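Local coordinates for putative uncharacterized protein (Mycobacterium avium, PDB 2Z6V), which probably acts as a sulfotransferase, moving a sulfuryl group from a nucleotide donor to an acceptor that is not established, at residues Ser48-Val59 and Val76-Arg87; Pro66-Val76 and Leu292-Asp300. All coordinates share one frame; numbering follows the deposited sequence.

Contact 1. Residues Ser48-Val59 and Val76-Arg87; sequences SDSWREGLALIV and VLDDATNALGRR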
loop_
_atom_site.group_PDB
_atom_site.type_symbol
_atom_site.label_atom_id
_atom_site.label_comp_id
_atom_site.label_asym_id
_atom_site.label_seq_id
_atom_site.Cartn_x
_atom_site.Cartn_y
_atom_site.Cartn_z
ATOM N N SER A 48 11.092 12.268 15.236
ATOM C CA SER A 48 10.076 13.208 15.675
ATOM C C SER A 48 8.998 12.557 16.523
ATOM O O SER A 48 9.133 11.420 16.963
ATOM C CB SER A 48 9.433 13.895 14.471
ATOM O OG SER A 48 8.619 12.993 13.746
ATOM N N ASP A 49 7.918 13.300 16.722
ATOM C CA ASP A 49 6.786 12.891 17.543
ATOM C C ASP A 49 5.580 12.460 16.702
ATOM O O ASP A 49 4.596 11.939 17.237
ATOM C CB ASP A 49 6.382 14.085 18.411
ATOM C CG ASP A 49 5.690 13.680 19.688
ATOM O OD1 ASP A 49 4.988 14.539 20.274
ATOM O OD2 ASP A 49 5.861 12.515 20.118
ATOM N N SER A 50 5.663 12.684 15.392
ATOM C CA SER A 50 4.575 12.386 14.455
ATOM C C SER A 50 3.921 11.011 14.537
ATOM O O SER A 50 2.743 10.862 14.211
ATOM C CB SER A 50 5.048 12.625 13.016
ATOM O OG SER A 50 6.115 11.764 12.670
ATOM N N TRP A 51 4.686 10.014 14.969
ATOM C CA TRP A 51 4.195 8.647 15.070
ATOM C C TRP A 51 3.186 8.425 16.184
ATOM O O TRP A 51 2.296 7.589 16.069
ATOM C CB TRP A 51 5.369 7.696 15.303
ATOM C CG TRP A 51 6.166 8.050 16.528
ATOM C CD1 TRP A 51 7.228 8.899 16.594
ATOM C CD2 TRP A 51 5.931 7.597 17.871
ATOM N NE1 TRP A 51 7.672 9.006 17.889
ATOM C CE2 TRP A 51 6.893 8.220 18.695
ATOM C CE3 TRP A 51 4.998 6.727 18.458
ATOM C CZ2 TRP A 51 6.952 8.002 20.081
ATOM C CZ3 TRP A 51 5.056 6.511 19.836
ATOM C CH2 TRP A 51 6.028 7.147 20.630
ATOM N N ARG A 52 3.333 9.184 17.260
ATOM C CA ARG A 52 2.495 9.027 18.431
ATOM C C ARG A 52 0.996 9.220 18.289
ATOM O O ARG A 52 0.225 8.399 18.776
ATOM C CB ARG A 52 3.014 9.925 19.551
ATOM C CG ARG A 52 2.407 9.588 20.891
ATOM C CD ARG A 52 3.060 10.343 22.036
ATOM N NE ARG A 52 2.824 9.646 23.299
ATOM C CZ ARG A 52 1.617 9.380 23.803
ATOM N NH1 ARG A 52 0.517 9.755 23.158
ATOM N NH2 ARG A 52 1.508 8.720 24.952
ATOM N N GLU A 53 0.565 10.283 17.628
ATOM C CA GLU A 53 -0.870 10.516 17.526
ATOM C C GLU A 53 -1.667 9.330 16.976
ATOM O O GLU A 53 -2.656 8.917 17.584
ATOM C CB GLU A 53 -1.157 11.780 16.710
ATOM C CG GLU A 53 -2.638 12.092 16.624
ATOM C CD GLU A 53 -2.936 13.488 16.117
ATOM O OE1 GLU A 53 -2.132 14.036 15.325
ATOM O OE2 GLU A 53 -3.996 14.030 16.503
ATOM N N GLY A 54 -1.233 8.783 15.841
ATOM C CA GLY A 54 -1.924 7.654 15.243
ATOM C C GLY A 54 -1.843 6.375 16.062
ATOM O O GLY A 54 -2.847 5.664 16.224
ATOM N N LEU A 55 -0.654 6.065 16.582
ATOM C CA LEU A 55 -0.489 4.858 17.386
ATOM C C LEU A 55 -1.390 4.921 18.624
ATOM O O LEU A 55 -1.959 3.904 19.034
ATOM C CB LEU A 55 0.974 4.681 17.806
ATOM C CG LEU A 55 1.293 3.447 18.667
ATOM C CD1 LEU A 55 0.872 2.166 17.949
ATOM C CD2 LEU A 55 2.777 3.413 18.978
ATOM N N ALA A 56 -1.534 6.112 19.209
ATOM C CA ALA A 56 -2.376 6.270 20.396
ATOM C C ALA A 56 -3.841 5.919 20.104
ATOM O O ALA A 56 -4.530 5.359 20.956
ATOM C CB ALA A 56 -2.270 7.690 20.936
ATOM N N LEU A 57 -4.310 6.251 18.903
ATOM C CA LEU A 57 -5.678 5.939 18.500
ATOM C C LEU A 57 -5.852 4.429 18.376
ATOM O O LEU A 57 -6.844 3.861 18.832
ATOM C CB LEU A 57 -5.993 6.578 17.153
ATOM C CG LEU A 57 -6.235 8.083 17.135
ATOM C CD1 LEU A 57 -6.473 8.547 15.702
ATOM C CD2 LEU A 57 -7.444 8.408 18.014
ATOM N N ILE A 58 -4.876 3.789 17.740
ATOM C CA ILE A 58 -4.901 2.346 17.541
ATOM C C ILE A 58 -4.901 1.626 18.887
ATOM O O ILE A 58 -5.743 0.765 19.140
ATOM C CB ILE A 58 -3.667 1.881 16.702
ATOM C CG1 ILE A 58 -3.744 2.486 15.299
ATOM C CG2 ILE A 58 -3.608 0.361 16.625
ATOM C CD1 ILE A 58 -2.490 2.292 14.463
ATOM N N VAL A 59 -3.950 1.987 19.742
ATOM C CA VAL A 59 -3.810 1.378 21.062
ATOM C C VAL A 59 -5.046 1.556 21.933
ATOM O O VAL A 59 -5.492 0.619 22.596
ATOM C CB VAL A 59 -2.596 1.960 21.805
ATOM C CG1 VAL A 59 -2.531 1.408 23.215
ATOM C CG2 VAL A 59 -1.326 1.628 21.041
ATOM N N VAL A 76 -2.265 -7.058 16.697
ATOM C CA VAL A 76 -2.194 -5.670 16.270
ATOM C C VAL A 76 -1.074 -4.921 16.981
ATOM O O VAL A 76 -0.346 -4.146 16.359
ATOM C CB VAL A 76 -3.511 -4.922 16.531
ATOM C CG1 VAL A 76 -3.381 -3.479 16.075
ATOM C CG2 VAL A 76 -4.644 -5.604 15.800
ATOM N N LEU A 77 -0.942 -5.141 18.283
ATOM C CA LEU A 77 0.102 -4.474 19.050
ATOM C C LEU A 77 1.485 -4.978 18.638
ATOM O O LEU A 77 2.459 -4.220 18.628
ATOM C CB LEU A 77 -0.118 -4.694 20.550
ATOM C CG LEU A 77 -1.297 -3.928 21.156
ATOM C CD1 LEU A 77 -1.572 -4.432 22.570
ATOM C CD2 LEU A 77 -0.982 -2.433 21.160
ATOM N N ASP A 78 1.573 -6.258 18.292
ATOM C CA ASP A 78 2.844 -6.826 17.866
ATOM C C ASP A 78 3.262 -6.208 16.530
ATOM O O ASP A 78 4.439 -5.898 16.314
ATOM C CB ASP A 78 2.743 -8.347 17.723
ATOM C CG ASP A 78 4.097 -8.994 17.491
ATOM O OD1 ASP A 78 5.005 -8.781 18.328
ATOM O OD2 ASP A 78 4.258 -9.707 16.472
ATOM N N ASP A 79 2.295 -6.028 15.637
ATOM C CA ASP A 79 2.582 -5.431 14.341
ATOM C C ASP A 79 2.982 -3.957 14.494
ATOM O O ASP A 79 3.889 -3.475 13.813
ATOM C CB ASP A 79 1.366 -5.556 13.411
ATOM C CG ASP A 79 1.158 -6.979 12.903
ATOM O OD1 ASP A 79 2.162 -7.654 12.593
ATOM O OD2 ASP A 79 -0.005 -7.421 12.795
ATOM N N ALA A 80 2.306 -3.253 15.400
ATOM C CA ALA A 80 2.594 -1.843 15.636
ATOM C C ALA A 80 4.009 -1.692 16.169
ATOM O O ALA A 80 4.741 -0.785 15.766
ATOM C CB ALA A 80 1.600 -1.264 16.625
ATOM N N THR A 81 4.387 -2.597 17.069
ATOM C CA THR A 81 5.710 -2.588 17.677
ATOM C C THR A 81 6.759 -2.774 16.606
ATOM O O THR A 81 7.702 -2.004 16.526
ATOM C CB THR A 81 5.857 -3.712 18.717
ATOM O OG1 THR A 81 4.793 -3.614 19.670
ATOM C CG2 THR A 81 7.198 -3.600 19.449
ATOM N N ASN A 82 6.586 -3.796 15.776
ATOM C CA ASN A 82 7.534 -4.059 14.695
ATOM C C ASN A 82 7.626 -2.890 13.719
ATOM O O ASN A 82 8.717 -2.545 13.257
ATOM C CB ASN A 82 7.154 -5.332 13.940
ATOM C CG ASN A 82 7.348 -6.582 14.780
ATOM O OD1 ASN A 82 8.288 -6.664 15.573
ATOM N ND2 ASN A 82 6.471 -7.565 14.599
ATOM N N ALA A 83 6.480 -2.282 13.413
ATOM C CA ALA A 83 6.435 -1.148 12.504
ATOM C C ALA A 83 7.220 0.020 13.098
ATOM O O ALA A 83 8.023 0.646 12.409
ATOM C CB ALA A 83 4.985 -0.732 12.245
ATOM N N LEU A 84 6.988 0.302 14.377
ATOM C CA LEU A 84 7.683 1.388 15.055
ATOM C C LEU A 84 9.170 1.076 15.181
ATOM O O LEU A 84 10.006 1.984 15.151
ATOM C CB LEU A 84 7.074 1.629 16.444
ATOM C CG LEU A 84 7.652 2.812 17.228
ATOM C CD1 LEU A 84 7.501 4.087 16.411
ATOM C CD2 LEU A 84 6.938 2.940 18.569
ATOM N N GLY A 85 9.499 -0.206 15.314
ATOM C CA GLY A 85 10.893 -0.603 15.420
ATOM C C GLY A 85 11.647 -0.254 14.147
ATOM O O GLY A 85 12.817 0.142 14.197
ATOM N N ARG A 86 10.980 -0.407 12.999
ATOM C CA ARG A 86 11.587 -0.081 11.710
ATOM C C ARG A 86 11.902 1.404 11.677
ATOM O O ARG A 86 12.968 1.825 11.216
ATOM C CB ARG A 86 10.630 -0.420 10.571
ATOM C CG ARG A 86 10.589 -1.884 10.248
ATOM C CD ARG A 86 9.235 -2.293 9.739
ATOM N NE ARG A 86 9.061 -3.711 9.987
ATOM C CZ ARG A 86 7.889 -4.308 10.127
ATOM N NH1 ARG A 86 6.765 -3.604 10.039
ATOM N NH2 ARG A 86 7.848 -5.609 10.375
ATOM N N ARG A 87 10.950 2.190 12.169
ATOM C CA ARG A 87 11.084 3.636 12.233
ATOM C C ARG A 87 12.348 3.954 13.030
ATOM O O ARG A 87 13.130 4.807 12.642
ATOM C CB ARG A 87 9.843 4.223 12.912
ATOM C CG ARG A 87 9.824 5.731 13.065
ATOM C CD ARG A 87 9.735 6.428 11.743
ATOM N NE ARG A 87 9.532 7.861 11.928
ATOM C CZ ARG A 87 8.351 8.437 12.133
ATOM N NH1 ARG A 87 7.241 7.703 12.182
ATOM N NH2 ARG A 87 8.277 9.754 12.277
#
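Ser-48 and Ser-50 meet the guanidinium of Arg-87 at its edge. Ser-50 OG lies in its plane, 3.0 Å from Arg-87 NH2. Ser-48 OG is farther off and also takes a weak capping bond from Ser-50 N, at the start of helix 50-64. The Arg-87 chain leaves anti to its backbone N (chi1 180°) and bends at chi2, which carries NH1 to 3.6 Å from Trp-51 CB. Asp-198 binds both Arg-87 NH1 and Ser-50 OG, and Asp-47 pairs with Arg-87 NH2, which probably offsets the charge of this buried arginine.

Leu-84 CD1 comes obliquely to the Trp-51 ring, near its rim, 4.1 Å from Trp-51 CD2. Leu-55 follows, its CD1 3.7 Å from Ala-80 CB. Ile-58 CG2 then meets Val-76 CG1 at 3.9 Å. The Val-59 and Leu-77 side chains cross at about a right angle.

The two segments run antiparallel at 167°, their axes 11.2 Å apart, as two helices of a hairpin. Helix 30-41 touches both of them, through Leu-55 and Thr-81. Helix 212-219 packs against Leu-57 and Ile-58.

Contact 2. Residues Pro66-Val76 and Leu292-Asp300; sequences PVFTPFGRQRV and LVMNTELLD
Val-293 turns its two methyls to different partners across the contact. At chi1 -50° its CG1 lies anti to the carbonyl carbon and packs 3.6 Å from Arg-75 CG, while its CG2 reaches Phe-68 CE1 at 3.8 Å. Val-67 has CG1 anti to its backbone N (chi1 -179°). That methyl faces Met-294 CB and Leu-299 CD2, and the other, CG2, slides past Leu-298.

The backbones form a single bridge, Phe-68 with Met-294, as an antiparallel non-hydrogen-bonded pair. Its two flanking bonds are nearly straight at hydrogen. Asn-295 N gives to Val-67 O at 2.7 Å, nearly in line with the carbonyl bond. Thr-69 N gives to Val-293 O at 3.0 Å, from above the carbonyl plane. Val-293 O also lies in the plane of the Phe-68 ring, at its edge, 3.4 Å from CD1 of Phe-68. Gly-72 CA points a hydrogen at the same oxygen. Leu-292 O lies at the edge of the Phe-71 ring, near its plane, 3.4 Å from Phe-71 CE2.

The Arg-75 guanidinium meets Leu-292 CD1 with its edge, and its salt bridge goes to Asp-79. Between the segments the polar tie is therefore main chain to main chain. Apolar packing and C-H...O contacts supply much of the rest, joining the start of helix 70-96 to the loop after helix 287-293 without a charge pair.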
loop_
_atom_site.group_PDB
_atom_site.type_symbol
_atom_site.label_atom_id
_atom_site.label_comp_id
_atom_site.label_asym_id
_atom_site.label_seq_id
_atom_site.Cartn_x
_atom_site.Cartn_y
_atom_site.Cartn_z
ATOM N N PRO A 66 -14.418 -4.247 22.467
ATOM C CA PRO A 66 -14.734 -5.635 22.808
ATOM C C PRO A 66 -14.762 -6.548 21.589
ATOM O O PRO A 66 -14.796 -7.771 21.730
ATOM C CB PRO A 66 -16.105 -5.520 23.461
ATOM C CG PRO A 66 -16.740 -4.428 22.659
ATOM C CD PRO A 66 -15.623 -3.400 22.579
ATOM N N VAL A 67 -14.755 -5.967 20.393
ATOM C CA VAL A 67 -14.788 -6.776 19.182
ATOM C C VAL A 67 -13.487 -7.553 18.948
ATOM O O VAL A 67 -13.461 -8.525 18.197
ATOM C CB VAL A 67 -15.090 -5.909 17.959
ATOM C CG1 VAL A 67 -15.147 -6.769 16.705
ATOM C CG2 VAL A 67 -16.408 -5.192 18.167
ATOM N N PHE A 68 -12.413 -7.125 19.605
ATOM C CA PHE A 68 -11.119 -7.779 19.468
ATOM C C PHE A 68 -11.006 -9.090 20.227
ATOM O O PHE A 68 -11.516 -9.233 21.338
ATOM C CB PHE A 68 -9.990 -6.857 19.949
ATOM C CG PHE A 68 -9.579 -5.819 18.951
ATOM C CD1 PHE A 68 -9.090 -6.193 17.703
ATOM C CD2 PHE A 68 -9.674 -4.467 19.258
ATOM C CE1 PHE A 68 -8.702 -5.236 16.776
ATOM C CE2 PHE A 68 -9.288 -3.501 18.336
ATOM C CZ PHE A 68 -8.801 -3.888 17.091
ATOM N N THR A 69 -10.324 -10.044 19.612
ATOM C CA THR A 69 -10.064 -11.338 20.221
ATOM C C THR A 69 -8.843 -11.072 21.083
ATOM O O THR A 69 -8.003 -10.250 20.719
ATOM C CB THR A 69 -9.684 -12.378 19.153
ATOM O OG1 THR A 69 -10.861 -12.804 18.459
ATOM C CG2 THR A 69 -8.999 -13.574 19.781
ATOM N N PRO A 70 -8.726 -11.730 22.246
ATOM C CA PRO A 70 -7.525 -11.450 23.043
ATOM C C PRO A 70 -6.267 -11.633 22.191
ATOM O O PRO A 70 -5.276 -10.923 22.352
ATOM C CB PRO A 70 -7.621 -12.459 24.188
ATOM C CG PRO A 70 -8.502 -13.551 23.628
ATOM C CD PRO A 70 -9.543 -12.781 22.872
ATOM N N PHE A 71 -6.323 -12.586 21.273
ATOM C CA PHE A 71 -5.199 -12.828 20.390
ATOM C C PHE A 71 -5.063 -11.662 19.415
ATOM O O PHE A 71 -3.969 -11.147 19.202
ATOM C CB PHE A 71 -5.405 -14.120 19.604
ATOM C CG PHE A 71 -4.544 -14.213 18.387
ATOM C CD1 PHE A 71 -3.164 -14.344 18.505
ATOM C CD2 PHE A 71 -5.103 -14.103 17.116
ATOM C CE1 PHE A 71 -2.345 -14.360 17.371
ATOM C CE2 PHE A 71 -4.300 -14.115 15.978
ATOM C CZ PHE A 71 -2.917 -14.243 16.105
ATOM N N GLY A 72 -6.186 -11.256 18.827
ATOM C CA GLY A 72 -6.188 -10.159 17.877
ATOM C C GLY A 72 -5.519 -8.908 18.411
ATOM O O GLY A 72 -4.788 -8.223 17.693
ATOM N N ARG A 73 -5.784 -8.603 19.674
ATOM C CA ARG A 73 -5.198 -7.446 20.322
ATOM C C ARG A 73 -3.683 -7.568 20.261
ATOM O O ARG A 73 -2.999 -6.670 19.775
ATOM C CB ARG A 73 -5.664 -7.383 21.778
ATOM C CG ARG A 73 -4.833 -6.487 22.681
ATOM C CD ARG A 73 -5.187 -6.730 24.144
ATOM N NE ARG A 73 -4.047 -6.527 25.039
ATOM C CZ ARG A 73 -3.632 -5.342 25.469
ATOM N NH1 ARG A 73 -4.263 -4.243 25.090
ATOM N NH2 ARG A 73 -2.582 -5.254 26.272
ATOM N N GLN A 74 -3.163 -8.690 20.748
ATOM C CA GLN A 74 -1.725 -8.922 20.755
ATOM C C GLN A 74 -1.151 -8.804 19.355
ATOM O O GLN A 74 -0.102 -8.200 19.156
ATOM C CB GLN A 74 -1.414 -10.303 21.326
ATOM C CG GLN A 74 -1.843 -10.468 22.774
ATOM C CD GLN A 74 -1.537 -11.848 23.315
ATOM O OE1 GLN A 74 -0.372 -12.231 23.450
ATOM N NE2 GLN A 74 -2.584 -12.609 23.619
ATOM N N ARG A 75 -1.842 -9.388 18.387
ATOM C CA ARG A 75 -1.410 -9.337 17.001
ATOM C C ARG A 75 -1.241 -7.886 16.503
ATOM O O ARG A 75 -0.193 -7.521 15.962
ATOM C CB ARG A 75 -2.425 -10.089 16.149
ATOM C CG ARG A 75 -2.409 -9.758 14.682
ATOM C CD ARG A 75 -1.243 -10.354 13.934
ATOM N NE ARG A 75 -1.684 -10.622 12.568
ATOM C CZ ARG A 75 -0.907 -10.595 11.491
ATOM N NH1 ARG A 75 0.386 -10.307 11.600
ATOM N NH2 ARG A 75 -1.434 -10.847 10.298
ATOM N N VAL A 76 -2.265 -7.058 16.697
ATOM C CA VAL A 76 -2.194 -5.670 16.270
ATOM C C VAL A 76 -1.074 -4.921 16.981
ATOM O O VAL A 76 -0.346 -4.146 16.359
ATOM C CB VAL A 76 -3.511 -4.922 16.531
ATOM C CG1 VAL A 76 -3.381 -3.479 16.075
ATOM C CG2 VAL A 76 -4.644 -5.604 15.800
ATOM N N LEU A 292 -8.924 -12.333 11.325
ATOM C CA LEU A 292 -7.668 -12.625 12.004
ATOM C C LEU A 292 -7.569 -12.070 13.415
ATOM O O LEU A 292 -6.856 -12.629 14.246
ATOM C CB LEU A 292 -6.475 -12.101 11.199
ATOM C CG LEU A 292 -6.137 -12.777 9.866
ATOM C CD1 LEU A 292 -4.901 -12.117 9.271
ATOM C CD2 LEU A 292 -5.894 -14.272 10.072
ATOM N N VAL A 293 -8.277 -10.981 13.701
ATOM C CA VAL A 293 -8.178 -10.379 15.028
ATOM C C VAL A 293 -9.485 -9.956 15.687
ATOM O O VAL A 293 -9.469 -9.457 16.812
ATOM C CB VAL A 293 -7.245 -9.139 14.990
ATOM C CG1 VAL A 293 -5.932 -9.496 14.301
ATOM C CG2 VAL A 293 -7.927 -7.981 14.271
ATOM N N MET A 294 -10.610 -10.151 15.003
ATOM C CA MET A 294 -11.906 -9.751 15.554
ATOM C C MET A 294 -12.925 -10.873 15.701
ATOM O O MET A 294 -12.857 -11.895 15.013
ATOM C CB MET A 294 -12.555 -8.675 14.676
ATOM C CG MET A 294 -11.814 -7.366 14.576
ATOM S SD MET A 294 -12.620 -6.304 13.352
ATOM C CE MET A 294 -11.305 -6.082 12.188
ATOM N N ASN A 295 -13.878 -10.650 16.604
ATOM C CA ASN A 295 -14.984 -11.574 16.831
ATOM C C ASN A 295 -15.989 -11.176 15.753
ATOM O O ASN A 295 -16.859 -10.339 15.986
ATOM C CB ASN A 295 -15.598 -11.351 18.219
ATOM C CG ASN A 295 -14.840 -12.074 19.323
ATOM O OD1 ASN A 295 -14.780 -13.308 19.344
ATOM N ND2 ASN A 295 -14.262 -11.312 20.249
ATOM N N THR A 296 -15.854 -11.770 14.573
ATOM C CA THR A 296 -16.716 -11.443 13.444
ATOM C C THR A 296 -18.225 -11.394 13.667
ATOM O O THR A 296 -18.926 -10.691 12.933
ATOM C CB THR A 296 -16.434 -12.372 12.247
ATOM O OG1 THR A 296 -16.459 -13.734 12.680
ATOM C CG2 THR A 296 -15.075 -12.060 11.645
ATOM N N GLU A 297 -18.744 -12.116 14.659
ATOM C CA GLU A 297 -20.188 -12.085 14.890
ATOM C C GLU A 297 -20.650 -10.733 15.421
ATOM O O GLU A 297 -21.831 -10.407 15.366
ATOM C CB GLU A 297 -20.621 -13.188 15.857
ATOM C CG GLU A 297 -19.923 -13.169 17.200
ATOM C CD GLU A 297 -18.685 -14.035 17.206
ATOM O OE1 GLU A 297 -18.808 -15.237 16.863
ATOM O OE2 GLU A 297 -17.598 -13.522 17.556
ATOM N N LEU A 298 -19.719 -9.940 15.931
ATOM C CA LEU A 298 -20.065 -8.626 16.445
ATOM C C LEU A 298 -20.031 -7.587 15.322
ATOM O O LEU A 298 -20.377 -6.424 15.522
ATOM C CB LEU A 298 -19.094 -8.238 17.562
ATOM C CG LEU A 298 -19.100 -9.155 18.790
ATOM C CD1 LEU A 298 -18.060 -8.683 19.790
ATOM C CD2 LEU A 298 -20.481 -9.149 19.431
ATOM N N LEU A 299 -19.622 -8.018 14.133
ATOM C CA LEU A 299 -19.535 -7.129 12.980
ATOM C C LEU A 299 -20.789 -7.148 12.116
ATOM O O LEU A 299 -21.452 -8.175 11.991
ATOM C CB LEU A 299 -18.342 -7.514 12.107
ATOM C CG LEU A 299 -16.944 -7.379 12.699
ATOM C CD1 LEU A 299 -15.939 -7.850 11.671
ATOM C CD2 LEU A 299 -16.671 -5.932 13.087
ATOM N N ASP A 300 -21.100 -6.004 11.520
ATOM C CA ASP A 300 -22.251 -5.877 10.641
ATOM C C ASP A 300 -21.720 -5.566 9.240
ATOM O O ASP A 300 -21.239 -4.458 8.981
ATOM C CB ASP A 300 -23.175 -4.758 11.141
ATOM C CG ASP A 300 -24.321 -4.459 10.178
ATOM O OD1 ASP A 300 -24.652 -5.333 9.343
ATOM O OD2 ASP A 300 -24.896 -3.351 10.264
#

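Overall arrangement
Contacts 1 and 2 lie along one element, helix 70-96, with their centres 19 Å apart. Contact 2 holds its N-terminal start and contact 1 a stretch farther along. Val-76 belongs to both. In chain order the segments alternate: 48-59, 66-76, 76-87, then 292-300. Contact 1 is local, pairing helix 50-64 with the next helix. Contact 2 is long-range. Contact 1 holds the hairpin together, and contact 2 joins its turn and the first turns of helix 70-96 to the sulfotransferase part of the chain, which carries the five-stranded parallel sheet. Bound palmitic acid touches neither of the side chains measured: it lies about 10 Å from that of Ile-58 and about 9 Å from that of Met-294.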